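Phosphatidylinositol-specific phospholipase C (Listeria monocytogenes, PDB 2PLC) is a single-chain bacterial phospholipase whose X domain belongs to the TIM-barrel clan. Local coordinates at residues A[123-135]-A[143-155]. Sequence-based numbering, arbitrary orientation.
Sequences INIYKDYFYTTPR and PTLKDVRGKILLL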
ATOM      1  N   ILE A 123      12.710  13.126   1.840  1.00 30.20           N
ATOM      2  CA  ILE A 123      11.396  13.229   2.458  1.00 30.52           C
ATOM      3  C   ILE A 123      11.140  14.676   2.882  1.00 31.42           C
ATOM      4  O   ILE A 123      10.080  15.232   2.601  1.00 30.12           O
ATOM      5  CB  ILE A 123      11.279  12.291   3.690  1.00 32.66           C
ATOM      6  CG1 ILE A 123      11.429  10.825   3.265  1.00 29.78           C
ATOM      7  CG2 ILE A 123       9.953  12.510   4.403  1.00 28.54           C
ATOM      8  CD1 ILE A 123      10.427  10.366   2.213  1.00 28.87           C
ATOM      9  N   ASN A 124      12.143  15.290   3.502  1.00 30.85           N
ATOM     10  CA  ASN A 124      12.054  16.671   3.974  1.00 33.27           C
ATOM     11  C   ASN A 124      11.728  17.672   2.865  1.00 32.17           C
ATOM     12  O   ASN A 124      11.142  18.725   3.119  1.00 36.99           O
ATOM     13  CB  ASN A 124      13.354  17.068   4.674  1.00 36.29           C
ATOM     14  CG  ASN A 124      13.231  18.368   5.428  1.00 39.95           C
ATOM     15  OD1 ASN A 124      12.278  18.577   6.186  1.00 43.87           O
ATOM     16  ND2 ASN A 124      14.192  19.259   5.224  1.00 43.83           N
ATOM     17  N   ILE A 125      12.119  17.345   1.639  1.00 31.96           N
ATOM     18  CA  ILE A 125      11.853  18.197   0.485  1.00 30.11           C
ATOM     19  C   ILE A 125      10.354  18.227   0.181  1.00 29.68           C
ATOM     20  O   ILE A 125       9.820  19.231  -0.291  1.00 26.24           O
ATOM     21  CB  ILE A 125      12.624  17.679  -0.763  1.00 33.52           C
ATOM     22  CG1 ILE A 125      14.124  17.815  -0.531  1.00 38.64           C
ATOM     23  CG2 ILE A 125      12.221  18.423  -2.012  1.00 32.21           C
ATOM     24  CD1 ILE A 125      14.525  19.167   0.027  1.00 38.85           C
ATOM     25  N   TYR A 126       9.682  17.119   0.477  1.00 28.87           N
ATOM     26  CA  TYR A 126       8.253  16.983   0.224  1.00 28.00           C
ATOM     27  C   TYR A 126       7.428  16.911   1.502  1.00 27.24           C
ATOM     28  O   TYR A 126       6.311  16.398   1.486  1.00 30.23           O
ATOM     29  CB  TYR A 126       8.003  15.723  -0.608  1.00 25.47           C
ATOM     30  CG  TYR A 126       8.637  15.758  -1.978  1.00 26.29           C
ATOM     31  CD1 TYR A 126       8.045  16.473  -3.018  1.00 27.64           C
ATOM     32  CD2 TYR A 126       9.817  15.065  -2.241  1.00 24.30           C
ATOM     33  CE1 TYR A 126       8.608  16.496  -4.286  1.00 23.41           C
ATOM     34  CE2 TYR A 126      10.389  15.082  -3.509  1.00 22.91           C
ATOM     35  CZ  TYR A 126       9.775  15.798  -4.523  1.00 16.21           C
ATOM     36  OH  TYR A 126      10.307  15.803  -5.788  1.00 26.17           O
ATOM     37  N   LYS A 127       7.951  17.471   2.590  1.00 25.70           N
ATOM     38  CA  LYS A 127       7.265  17.440   3.881  1.00 29.18           C
ATOM     39  C   LYS A 127       5.827  17.972   3.897  1.00 28.45           C
ATOM     40  O   LYS A 127       5.010  17.526   4.705  1.00 34.01           O
ATOM     41  CB  LYS A 127       8.108  18.124   4.961  1.00 28.47           C
ATOM     42  CG  LYS A 127       8.364  19.596   4.735  1.00 36.18           C
ATOM     43  CD  LYS A 127       9.268  20.144   5.827  1.00 46.91           C
ATOM     44  CE  LYS A 127       9.402  21.650   5.719  1.00 54.25           C
ATOM     45  NZ  LYS A 127       8.084  22.335   5.867  1.00 62.18           N
ATOM     46  N   ASP A 128       5.503  18.892   2.993  1.00 31.19           N
ATOM     47  CA  ASP A 128       4.147  19.435   2.935  1.00 33.45           C
ATOM     48  C   ASP A 128       3.141  18.408   2.422  1.00 31.32           C
ATOM     49  O   ASP A 128       1.930  18.626   2.503  1.00 36.35           O
ATOM     50  CB  ASP A 128       4.097  20.696   2.064  1.00 46.45           C
ATOM     51  CG  ASP A 128       4.772  21.890   2.719  1.00 54.60           C
ATOM     52  OD1 ASP A 128       4.739  22.000   3.965  1.00 60.33           O
ATOM     53  OD2 ASP A 128       5.330  22.729   1.982  1.00 63.67           O
ATOM     54  N   TYR A 129       3.646  17.293   1.892  1.00 27.36           N
ATOM     55  CA  TYR A 129       2.792  16.230   1.367  1.00 20.92           C
ATOM     56  C   TYR A 129       2.763  15.013   2.283  1.00 25.67           C
ATOM     57  O   TYR A 129       2.207  13.974   1.928  1.00 26.50           O
ATOM     58  CB  TYR A 129       3.236  15.818  -0.037  1.00 23.13           C
ATOM     59  CG  TYR A 129       3.000  16.879  -1.087  1.00 22.85           C
ATOM     60  CD1 TYR A 129       1.769  16.983  -1.731  1.00 23.68           C
ATOM     61  CD2 TYR A 129       4.010  17.779  -1.436  1.00 27.91           C
ATOM     62  CE1 TYR A 129       1.543  17.959  -2.700  1.00 24.20           C
ATOM     63  CE2 TYR A 129       3.795  18.761  -2.404  1.00 27.08           C
ATOM     64  CZ  TYR A 129       2.559  18.841  -3.033  1.00 26.85           C
ATOM     65  OH  TYR A 129       2.349  19.787  -4.011  1.00 35.01           O
ATOM     66  N   PHE A 130       3.357  15.146   3.464  1.00 26.05           N
ATOM     67  CA  PHE A 130       3.385  14.052   4.428  1.00 30.11           C
ATOM     68  C   PHE A 130       2.578  14.334   5.690  1.00 32.98           C
ATOM     69  O   PHE A 130       2.658  15.428   6.254  1.00 33.25           O
ATOM     70  CB  PHE A 130       4.831  13.718   4.817  1.00 29.61           C
ATOM     71  CG  PHE A 130       5.533  12.842   3.826  1.00 28.93           C
ATOM     72  CD1 PHE A 130       6.149  13.390   2.707  1.00 29.08           C
ATOM     73  CD2 PHE A 130       5.539  11.460   3.988  1.00 29.23           C
ATOM     74  CE1 PHE A 130       6.760  12.577   1.758  1.00 29.72           C
ATOM     75  CE2 PHE A 130       6.146  10.638   3.047  1.00 32.08           C
ATOM     76  CZ  PHE A 130       6.757  11.199   1.927  1.00 30.51           C
ATOM     77  N   TYR A 131       1.767  13.360   6.103  1.00 32.46           N
ATOM     78  CA  TYR A 131       0.992  13.494   7.329  1.00 29.96           C
ATOM     79  C   TYR A 131       2.022  13.388   8.439  1.00 33.07           C
ATOM     80  O   TYR A 131       2.728  12.382   8.552  1.00 26.10           O
ATOM     81  CB  TYR A 131      -0.029  12.372   7.479  1.00 28.15           C
ATOM     82  CG  TYR A 131      -0.622  12.274   8.874  1.00 25.13           C
ATOM     83  CD1 TYR A 131      -1.567  13.194   9.322  1.00 26.25           C
ATOM     84  CD2 TYR A 131      -0.245  11.246   9.736  1.00 26.03           C
ATOM     85  CE1 TYR A 131      -2.121  13.089  10.598  1.00 23.13           C
ATOM     86  CE2 TYR A 131      -0.789  11.132  11.003  1.00 25.43           C
ATOM     87  CZ  TYR A 131      -1.727  12.052  11.429  1.00 26.56           C
ATOM     88  OH  TYR A 131      -2.277  11.916  12.683  1.00 31.24           O
ATOM     89  N   THR A 132       2.077  14.406   9.283  1.00 38.48           N
ATOM     90  CA  THR A 132       3.056  14.415  10.344  1.00 42.06           C
ATOM     91  C   THR A 132       2.485  14.863  11.687  1.00 40.00           C
ATOM     92  O   THR A 132       1.526  15.629  11.741  1.00 41.80           O
ATOM     93  CB  THR A 132       4.245  15.296   9.920  1.00 39.47           C
ATOM     94  OG1 THR A 132       5.334  15.094  10.822  1.00 61.99           O
ATOM     95  CG2 THR A 132       3.848  16.772   9.887  1.00 38.43           C
ATOM     96  N   THR A 133       3.052  14.326  12.764  1.00 44.68           N
ATOM     97  CA  THR A 133       2.638  14.653  14.130  1.00 47.71           C
ATOM     98  C   THR A 133       3.890  14.938  14.964  1.00 53.85           C
ATOM     99  O   THR A 133       5.002  14.622  14.542  1.00 53.38           O
ATOM    100  CB  THR A 133       1.866  13.481  14.790  1.00 43.44           C
ATOM    101  OG1 THR A 133       2.715  12.327  14.874  1.00 41.81           O
ATOM    102  CG2 THR A 133       0.607  13.144  14.002  1.00 37.31           C
ATOM    103  N   PRO A 134       3.730  15.556  16.152  1.00 58.46           N
ATOM    104  CA  PRO A 134       4.870  15.872  17.025  1.00 57.19           C
ATOM    105  C   PRO A 134       5.637  14.626  17.463  1.00 56.46           C
ATOM    106  O   PRO A 134       5.052  13.556  17.618  1.00 56.35           O
ATOM    107  CB  PRO A 134       4.203  16.547  18.221  1.00 58.28           C
ATOM    108  CG  PRO A 134       3.002  17.203  17.611  1.00 59.07           C
ATOM    109  CD  PRO A 134       2.484  16.119  16.705  1.00 60.01           C
ATOM    110  N   ARG A 135       6.945  14.773  17.652  1.00 59.79           N
ATOM    111  CA  ARG A 135       7.791  13.659  18.078  1.00 65.13           C
ATOM    112  C   ARG A 135       7.407  13.176  19.477  1.00 68.28           C
ATOM    113  O   ARG A 135       7.512  11.986  19.783  1.00 69.75           O
ATOM    114  CB  ARG A 135       9.270  14.060  18.029  1.00 64.92           C
ATOM    115  CG  ARG A 135      10.204  13.122  18.789  1.00 73.64           C
ATOM    116  CD  ARG A 135      11.652  13.269  18.343  1.00 81.51           C
ATOM    117  NE  ARG A 135      12.081  14.663  18.248  1.00 88.52           N
ATOM    118  CZ  ARG A 135      12.406  15.428  19.287  1.00 95.35           C
ATOM    119  NH1 ARG A 135      12.353  14.944  20.523  1.00 95.66           N
ATOM    120  NH2 ARG A 135      12.793  16.681  19.088  1.00 98.08           N
ATOM    121  N   PRO A 143      -5.751   8.422  11.765  1.00 35.13           N
ATOM    122  CA  PRO A 143      -6.394   9.686  11.389  1.00 28.80           C
ATOM    123  C   PRO A 143      -7.633   9.580  10.516  1.00 29.36           C
ATOM    124  O   PRO A 143      -7.895   8.550   9.898  1.00 28.35           O
ATOM    125  CB  PRO A 143      -5.279  10.420  10.653  1.00 32.67           C
ATOM    126  CG  PRO A 143      -4.554   9.309   9.978  1.00 33.54           C
ATOM    127  CD  PRO A 143      -4.452   8.283  11.082  1.00 35.24           C
ATOM    128  N   THR A 144      -8.391  10.671  10.488  1.00 30.89           N
ATOM    129  CA  THR A 144      -9.597  10.769   9.682  1.00 33.49           C
ATOM    130  C   THR A 144      -9.189  11.404   8.360  1.00 30.63           C
ATOM    131  O   THR A 144      -8.094  11.957   8.245  1.00 29.52           O
ATOM    132  CB  THR A 144     -10.682  11.642  10.368  1.00 37.04           C
ATOM    133  OG1 THR A 144     -10.205  12.983  10.531  1.00 39.58           O
ATOM    134  CG2 THR A 144     -11.025  11.076  11.731  1.00 38.89           C
ATOM    135  N   LEU A 145     -10.062  11.317   7.363  1.00 28.20           N
ATOM    136  CA  LEU A 145      -9.779  11.879   6.051  1.00 33.26           C
ATOM    137  C   LEU A 145      -9.488  13.372   6.094  1.00 37.84           C
ATOM    138  O   LEU A 145      -8.811  13.905   5.215  1.00 39.88           O
ATOM    139  CB  LEU A 145     -10.941  11.615   5.097  1.00 29.23           C
ATOM    140  CG  LEU A 145     -11.107  10.199   4.553  1.00 28.43           C
ATOM    141  CD1 LEU A 145     -12.280  10.176   3.605  1.00 23.86           C
ATOM    142  CD2 LEU A 145      -9.852   9.782   3.815  1.00 34.32           C
ATOM    143  N   LYS A 146      -9.990  14.044   7.122  1.00 36.39           N
ATOM    144  CA  LYS A 146      -9.781  15.474   7.256  1.00 37.09           C
ATOM    145  C   LYS A 146      -8.292  15.775   7.430  1.00 39.41           C
ATOM    146  O   LYS A 146      -7.742  16.630   6.733  1.00 44.34           O
ATOM    147  CB  LYS A 146     -10.597  16.014   8.436  1.00 43.76           C
ATOM    148  CG  LYS A 146     -10.921  17.502   8.361  1.00 47.85           C
ATOM    149  CD  LYS A 146      -9.873  18.360   9.066  1.00 61.73           C
ATOM    150  CE  LYS A 146     -10.234  18.640  10.532  1.00 68.84           C
ATOM    151  NZ  LYS A 146     -10.409  17.417  11.377  1.00 72.51           N
ATOM    152  N   ASP A 147      -7.637  15.011   8.303  1.00 39.50           N
ATOM    153  CA  ASP A 147      -6.212  15.185   8.603  1.00 37.36           C
ATOM    154  C   ASP A 147      -5.227  14.743   7.516  1.00 36.60           C
ATOM    155  O   ASP A 147      -4.076  15.189   7.501  1.00 33.13           O
ATOM    156  CB  ASP A 147      -5.864  14.457   9.906  1.00 44.00           C
ATOM    157  CG  ASP A 147      -6.738  14.889  11.070  1.00 47.86           C
ATOM    158  OD1 ASP A 147      -6.755  16.099  11.387  1.00 51.32           O
ATOM    159  OD2 ASP A 147      -7.410  14.017  11.665  1.00 55.45           O
ATOM    160  N   VAL A 148      -5.673  13.867   6.619  1.00 32.10           N
ATOM    161  CA  VAL A 148      -4.815  13.351   5.555  1.00 29.70           C
ATOM    162  C   VAL A 148      -5.186  13.798   4.139  1.00 29.17           C
ATOM    163  O   VAL A 148      -4.749  13.185   3.168  1.00 32.24           O
ATOM    164  CB  VAL A 148      -4.750  11.797   5.590  1.00 22.62           C
ATOM    165  CG1 VAL A 148      -4.012  11.318   6.830  1.00 22.40           C
ATOM    166  CG2 VAL A 148      -6.151  11.203   5.553  1.00 29.36           C
ATOM    167  N   ARG A 149      -5.980  14.858   4.009  1.00 27.69           N
ATOM    168  CA  ARG A 149      -6.355  15.338   2.677  1.00 30.99           C
ATOM    169  C   ARG A 149      -5.111  15.799   1.902  1.00 36.10           C
ATOM    170  O   ARG A 149      -4.328  16.623   2.390  1.00 40.85           O
ATOM    171  CB  ARG A 149      -7.372  16.484   2.765  1.00 31.68           C
ATOM    172  CG  ARG A 149      -8.770  16.084   3.227  1.00 22.03           C
ATOM    173  CD  ARG A 149      -9.447  15.100   2.281  1.00 26.60           C
ATOM    174  NE  ARG A 149     -10.852  14.892   2.632  1.00 31.04           N
ATOM    175  CZ  ARG A 149     -11.646  13.962   2.101  1.00 33.63           C
ATOM    176  NH1 ARG A 149     -11.190  13.126   1.178  1.00 37.77           N
ATOM    177  NH2 ARG A 149     -12.908  13.867   2.492  1.00 33.98           N
ATOM    178  N   GLY A 150      -4.923  15.236   0.709  1.00 33.35           N
ATOM    179  CA  GLY A 150      -3.785  15.585  -0.123  1.00 28.26           C
ATOM    180  C   GLY A 150      -2.441  15.238   0.492  1.00 29.33           C
ATOM    181  O   GLY A 150      -1.431  15.868   0.168  1.00 27.48           O
ATOM    182  N   LYS A 151      -2.415  14.231   1.364  1.00 20.23           N
ATOM    183  CA  LYS A 151      -1.172  13.833   2.017  1.00 22.84           C
ATOM    184  C   LYS A 151      -0.839  12.351   1.927  1.00 24.17           C
ATOM    185  O   LYS A 151      -1.665  11.536   1.517  1.00 23.48           O
ATOM    186  CB  LYS A 151      -1.171  14.288   3.479  1.00 24.45           C
ATOM    187  CG  LYS A 151      -0.839  15.763   3.644  1.00 33.22           C
ATOM    188  CD  LYS A 151      -1.077  16.237   5.065  1.00 40.35           C
ATOM    189  CE  LYS A 151      -0.447  17.605   5.306  1.00 46.39           C
ATOM    190  NZ  LYS A 151      -0.903  18.623   4.319  1.00 46.74           N
ATOM    191  N   ILE A 152       0.394  12.024   2.305  1.00 22.37           N
ATOM    192  CA  ILE A 152       0.893  10.659   2.289  1.00 20.63           C
ATOM    193  C   ILE A 152       1.006  10.150   3.718  1.00 21.13           C
ATOM    194  O   ILE A 152       1.546  10.833   4.581  1.00 23.28           O
ATOM    195  CB  ILE A 152       2.314  10.582   1.651  1.00 17.23           C
ATOM    196  CG1 ILE A 152       2.265  10.999   0.183  1.00 27.21           C
ATOM    197  CG2 ILE A 152       2.892   9.171   1.770  1.00 14.65           C
ATOM    198  CD1 ILE A 152       3.630  11.085  -0.472  1.00 26.95           C
ATOM    199  N   LEU A 153       0.442   8.975   3.976  1.00 21.25           N
ATOM    200  CA  LEU A 153       0.547   8.357   5.289  1.00 16.53           C
ATOM    201  C   LEU A 153       1.682   7.348   5.131  1.00 14.08           C
ATOM    202  O   LEU A 153       1.507   6.306   4.514  1.00 13.18           O
ATOM    203  CB  LEU A 153      -0.756   7.646   5.676  1.00 15.75           C
ATOM    204  CG  LEU A 153      -0.670   6.867   6.995  1.00 18.81           C
ATOM    205  CD1 LEU A 153      -0.130   7.770   8.101  1.00 23.69           C
ATOM    206  CD2 LEU A 153      -2.021   6.311   7.375  1.00 23.22           C
ATOM    207  N   LEU A 154       2.851   7.673   5.668  1.00 17.00           N
ATOM    208  CA  LEU A 154       4.020   6.803   5.560  1.00 15.08           C
ATOM    209  C   LEU A 154       4.069   5.654   6.565  1.00 21.63           C
ATOM    210  O   LEU A 154       3.817   5.841   7.752  1.00 25.56           O
ATOM    211  CB  LEU A 154       5.300   7.642   5.689  1.00  6.24           C
ATOM    212  CG  LEU A 154       6.654   6.942   5.537  1.00 15.13           C
ATOM    213  CD1 LEU A 154       6.831   6.468   4.111  1.00 10.85           C
ATOM    214  CD2 LEU A 154       7.782   7.897   5.904  1.00  7.25           C
ATOM    215  N   LEU A 155       4.394   4.461   6.077  1.00 23.35           N
ATOM    216  CA  LEU A 155       4.529   3.286   6.932  1.00 24.38           C
ATOM    217  C   LEU A 155       5.965   2.824   6.736  1.00 22.37           C
ATOM    218  O   LEU A 155       6.276   2.151   5.754  1.00 20.92           O
ATOM    219  CB  LEU A 155       3.549   2.183   6.524  1.00 14.76           C
ATOM    220  CG  LEU A 155       2.058   2.492   6.659  1.00 16.45           C
ATOM    221  CD1 LEU A 155       1.238   1.292   6.213  1.00 13.16           C
ATOM    222  CD2 LEU A 155       1.736   2.844   8.098  1.00 13.75           C
TER
HETATM  223  O   HOH W   1      -0.425  18.549   0.707  1.00 56.07           O
HETATM  224  O   HOH W   2       3.185  10.229   6.673  1.00 27.99           O
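Phe130 and Ile152 project in the same direction, alongside each other, and the flat ring suits the branched chain: Ile152 CB stands over one face, 4.3 Å from the Phe130 ring centroid, a CH-pi contact, while Ile152 CG2 reaches Phe130 CE2 at 3.8 Å. Ile123 CG2 lies over the centre of the opposite face, so the ring is clamped between two isoleucines, with Leu154 CB at its edge. The backbones make a single parallel bridge. Ile152 N donates to Tyr129 O (2.7 Å, bent at 140°), and Tyr131 N donates almost straight to Ile152 O (3.0 Å, 177°). A water also donates to Ile152 O and to Tyr131 O, and accepts from Leu154 N. The bridge ties the connection between helix 114-125 and strand 132-134 to strand 152-157, which pairs in parallel with both 101-107 and 169-174 in the mixed sheet of this TIM-barrel-clan protein. With CG anti to the backbone N (chi1 166°), the Tyr131 ring lies on the side of the bridge away from Phe130, by the overlapping turns 146-149 and 148-151. A broad ring suits this place, spanning Pro143, Val148 and Leu153: Pro143 CG lies over one face, Asp147 O sits 3.7 Å from Tyr131 CD1, near the ring plane, and Leu153 CD1 is 3.8 Å from Tyr131 CD2. Lys151 lays its long aliphatic chain along the backbone of 129-131; bent at its last torsion, it brings NZ to a weak bond with Asp128 O.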